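Local coordinates for ATP-dependent helicase FUN30 (Saccharomyces cerevisiae S288c, PDB 5GN1), which remodels nucleosomes using the energy of ATP hydrolysis, promotes DNA end resection at double-strand breaks and is required for heterochromatin organization, at residues 179-184 with 218-223. Numbering follows the deposited sequence.
Sequences DEWMQS and LEMVLS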
ATOM      1  N   ASP A 179      -7.626  -2.473 -16.504  1.00 26.76           N
ATOM      2  CA  ASP A 179      -7.653  -3.219 -15.243  1.00 23.87           C
ATOM      3  C   ASP A 179      -6.255  -3.425 -14.660  1.00 26.60           C
ATOM      4  O   ASP A 179      -5.989  -4.438 -14.008  1.00 24.14           O
ATOM      5  CB  ASP A 179      -8.353  -4.570 -15.417  1.00 27.01           C
ATOM      6  CG  ASP A 179      -9.853  -4.450 -15.409  1.00 29.18           C
ATOM      7  OD1 ASP A 179     -10.359  -3.315 -15.378  1.00 32.21           O
ATOM      8  OD2 ASP A 179     -10.529  -5.496 -15.434  1.00 37.94           O
ATOM      9  N   GLU A 180      -5.359  -2.455 -14.864  1.00 22.29           N
ATOM     10  CA  GLU A 180      -3.995  -2.593 -14.363  1.00 23.39           C
ATOM     11  C   GLU A 180      -3.954  -2.655 -12.837  1.00 20.76           C
ATOM     12  O   GLU A 180      -3.020  -3.228 -12.265  1.00 23.42           O
ATOM     13  CB  GLU A 180      -3.129  -1.432 -14.873  1.00 24.10           C
ATOM     14  CG  GLU A 180      -2.830  -1.451 -16.377  1.00 24.75           C
ATOM     15  CD  GLU A 180      -3.862  -0.714 -17.224  1.00 31.14           C
ATOM     16  OE1 GLU A 180      -5.019  -0.522 -16.774  1.00 24.99           O
ATOM     17  OE2 GLU A 180      -3.504  -0.313 -18.355  1.00 29.53           O
ATOM     18  N   TRP A 181      -4.947  -2.073 -12.164  1.00 22.48           N
ATOM     19  CA  TRP A 181      -5.014  -2.136 -10.706  1.00 23.14           C
ATOM     20  C   TRP A 181      -5.273  -3.546 -10.189  1.00 23.21           C
ATOM     21  O   TRP A 181      -5.019  -3.804  -9.007  1.00 21.43           O
ATOM     22  CB  TRP A 181      -6.089  -1.185 -10.191  1.00 22.78           C
ATOM     23  CG  TRP A 181      -7.391  -1.286 -10.927  1.00 22.92           C
ATOM     24  CD1 TRP A 181      -8.472  -2.061 -10.594  1.00 21.69           C
ATOM     25  CD2 TRP A 181      -7.759  -0.572 -12.115  1.00 24.16           C
ATOM     26  NE1 TRP A 181      -9.490  -1.871 -11.502  1.00 22.93           N
ATOM     27  CE2 TRP A 181      -9.074  -0.973 -12.455  1.00 24.24           C
ATOM     28  CE3 TRP A 181      -7.097   0.352 -12.938  1.00 21.80           C
ATOM     29  CZ2 TRP A 181      -9.749  -0.466 -13.585  1.00 29.47           C
ATOM     30  CZ3 TRP A 181      -7.762   0.852 -14.058  1.00 25.34           C
ATOM     31  CH2 TRP A 181      -9.080   0.442 -14.368  1.00 25.34           C
ATOM     32  N   MET A 182      -5.768  -4.462 -11.032  1.00 21.25           N
ATOM     33  CA  MET A 182      -5.923  -5.860 -10.632  1.00 24.27           C
ATOM     34  C   MET A 182      -4.623  -6.649 -10.705  1.00 24.18           C
ATOM     35  O   MET A 182      -4.558  -7.741 -10.130  1.00 25.22           O
ATOM     36  CB  MET A 182      -6.968  -6.576 -11.504  1.00 25.99           C
ATOM     37  CG  MET A 182      -8.284  -5.853 -11.623  1.00 24.80           C
ATOM     38  SD  MET A 182      -9.049  -5.657 -10.006  1.00 25.22           S
ATOM     39  CE  MET A 182      -9.594  -7.333  -9.664  1.00 24.92           C
ATOM     40  N   GLN A 183      -3.591  -6.137 -11.384  1.00 26.58           N
ATOM     41  CA  GLN A 183      -2.391  -6.931 -11.677  1.00 28.33           C
ATOM     42  C   GLN A 183      -1.370  -6.808 -10.547  1.00 25.89           C
ATOM     43  O   GLN A 183      -0.387  -6.065 -10.619  1.00 26.59           O
ATOM     44  CB  GLN A 183      -1.790  -6.518 -13.009  1.00 27.52           C
ATOM     45  CG  GLN A 183      -2.671  -6.827 -14.198  1.00 33.80           C
ATOM     46  CD  GLN A 183      -2.027  -6.357 -15.487  1.00 41.68           C
ATOM     47  OE1 GLN A 183      -0.944  -6.818 -15.859  1.00 49.54           O
ATOM     48  NE2 GLN A 183      -2.681  -5.429 -16.170  1.00 38.57           N
ATOM     49  N   SER A 184      -1.598  -7.595  -9.501  1.00 20.00           N
ATOM     50  CA  SER A 184      -0.677  -7.737  -8.386  1.00 21.54           C
ATOM     51  C   SER A 184      -0.944  -9.084  -7.739  1.00 24.67           C
ATOM     52  O   SER A 184      -2.087  -9.535  -7.694  1.00 25.10           O
ATOM     53  CB  SER A 184      -0.854  -6.613  -7.361  1.00 22.61           C
ATOM     54  OG  SER A 184      -0.303  -6.968  -6.108  1.00 21.72           O
ATOM     55  N   LEU A 218      -7.071   0.072  -3.868  1.00 17.01           N
ATOM     56  CA  LEU A 218      -8.101  -0.907  -3.528  1.00 19.18           C
ATOM     57  C   LEU A 218      -9.485  -0.410  -3.891  1.00 19.06           C
ATOM     58  O   LEU A 218     -10.368  -1.220  -4.187  1.00 20.78           O
ATOM     59  CB  LEU A 218      -8.037  -1.249  -2.035  1.00 15.95           C
ATOM     60  CG  LEU A 218      -6.923  -2.177  -1.570  1.00 26.39           C
ATOM     61  CD1 LEU A 218      -6.967  -2.364  -0.054  1.00 19.50           C
ATOM     62  CD2 LEU A 218      -7.026  -3.523  -2.280  1.00 24.81           C
ATOM     63  N   GLU A 219      -9.702   0.909  -3.884  1.00 18.38           N
ATOM     64  CA  GLU A 219     -11.020   1.414  -4.250  1.00 21.53           C
ATOM     65  C   GLU A 219     -11.376   1.013  -5.682  1.00 24.84           C
ATOM     66  O   GLU A 219     -12.512   0.613  -5.960  1.00 21.13           O
ATOM     67  CB  GLU A 219     -11.073   2.931  -4.058  1.00 21.32           C
ATOM     68  CG  GLU A 219     -11.006   3.366  -2.586  1.00 20.74           C
ATOM     69  CD  GLU A 219     -11.362   4.845  -2.418  1.00 31.02           C
ATOM     70  OE1 GLU A 219     -11.860   5.434  -3.389  1.00 36.09           O
ATOM     71  OE2 GLU A 219     -11.147   5.423  -1.335  1.00 29.62           O
ATOM     72  N   MET A 220     -10.401   1.060  -6.599  1.00 21.46           N
ATOM     73  CA  MET A 220     -10.678   0.633  -7.969  1.00 19.87           C
ATOM     74  C   MET A 220     -10.810  -0.879  -8.066  1.00 22.32           C
ATOM     75  O   MET A 220     -11.659  -1.378  -8.814  1.00 21.88           O
ATOM     76  CB  MET A 220      -9.591   1.134  -8.918  1.00 26.02           C
ATOM     77  CG  MET A 220      -9.524   2.641  -9.010  1.00 29.98           C
ATOM     78  SD  MET A 220      -8.691   3.127 -10.535  1.00 33.38           S
ATOM     79  CE  MET A 220      -9.915   2.619 -11.744  1.00 35.15           C
ATOM     80  N   VAL A 221      -9.981  -1.616  -7.320  1.00 19.57           N
ATOM     81  CA  VAL A 221     -10.091  -3.077  -7.268  1.00 19.06           C
ATOM     82  C   VAL A 221     -11.491  -3.495  -6.829  1.00 21.24           C
ATOM     83  O   VAL A 221     -12.137  -4.343  -7.461  1.00 19.61           O
ATOM     84  CB  VAL A 221      -9.012  -3.657  -6.329  1.00 19.06           C
ATOM     85  CG1 VAL A 221      -9.234  -5.159  -6.073  1.00 19.70           C
ATOM     86  CG2 VAL A 221      -7.604  -3.414  -6.877  1.00 19.74           C
ATOM     87  N   LEU A 222     -11.981  -2.915  -5.726  1.00 22.35           N
ATOM     88  CA  LEU A 222     -13.264  -3.364  -5.188  1.00 20.53           C
ATOM     89  C   LEU A 222     -14.408  -3.018  -6.135  1.00 24.94           C
ATOM     90  O   LEU A 222     -15.351  -3.809  -6.281  1.00 22.84           O
ATOM     91  CB  LEU A 222     -13.487  -2.779  -3.783  1.00 19.63           C
ATOM     92  CG  LEU A 222     -12.441  -3.244  -2.746  1.00 17.53           C
ATOM     93  CD1 LEU A 222     -12.684  -2.680  -1.341  1.00 18.31           C
ATOM     94  CD2 LEU A 222     -12.358  -4.775  -2.697  1.00 21.80           C
ATOM     95  N   SER A 223     -14.315  -1.872  -6.824  1.00 21.32           N
ATOM     96  CA  SER A 223     -15.315  -1.505  -7.820  1.00 22.11           C
ATOM     97  C   SER A 223     -15.311  -2.479  -8.989  1.00 27.62           C
ATOM     98  O   SER A 223     -16.376  -2.901  -9.458  1.00 24.57           O
ATOM     99  CB  SER A 223     -15.064  -0.077  -8.310  1.00 30.38           C
ATOM    100  OG  SER A 223     -15.972   0.283  -9.343  1.00 35.26           O
TER
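Met-220 lays its terminal methyl over one face of the Trp-181 indole: CE stands 3.4 Å from the centroid of the six-membered ring, 8° off the ring normal, which meets the criteria for a CH-pi contact. Met-220 SD, 4.2 Å from the centroid of the Trp-181 six-membered ring and 18° off its normal, adds a Met-aromatic contact; the bend at chi3 (69°) turns the methyl back onto the ring. Against the opposite face lies Asp-179 CA, 3.7 Å above the plane. Val-221 makes van der Waals contacts: CG2 lies 3.4 Å from Trp-181 O, and CG1 lies 4.0 Å from Met-182 SD, brought there by bends at chi2 and chi3 of Met-182. No hydrogen bond joins the two segments: Trp-181 NE1 approaches Met-220 O at a poor angle and donates instead to Thr-224 OG1, while Trp-181 O accepts from His-113 NE2. A leucine in place of Trp-181 would probably deprive the Met-220 methyl of its aromatic face and Thr-224 of its indole N-H partner. Further out, Val-221 touches Ile-187 of helix 185-200, which Ser-184 N-caps. The 3-10 turn 180-182 thus packs on helix 212-224, on the flank of the parallel-sheet, RecA-like C-terminal ATPase lobe of a SNF2-family remodeller.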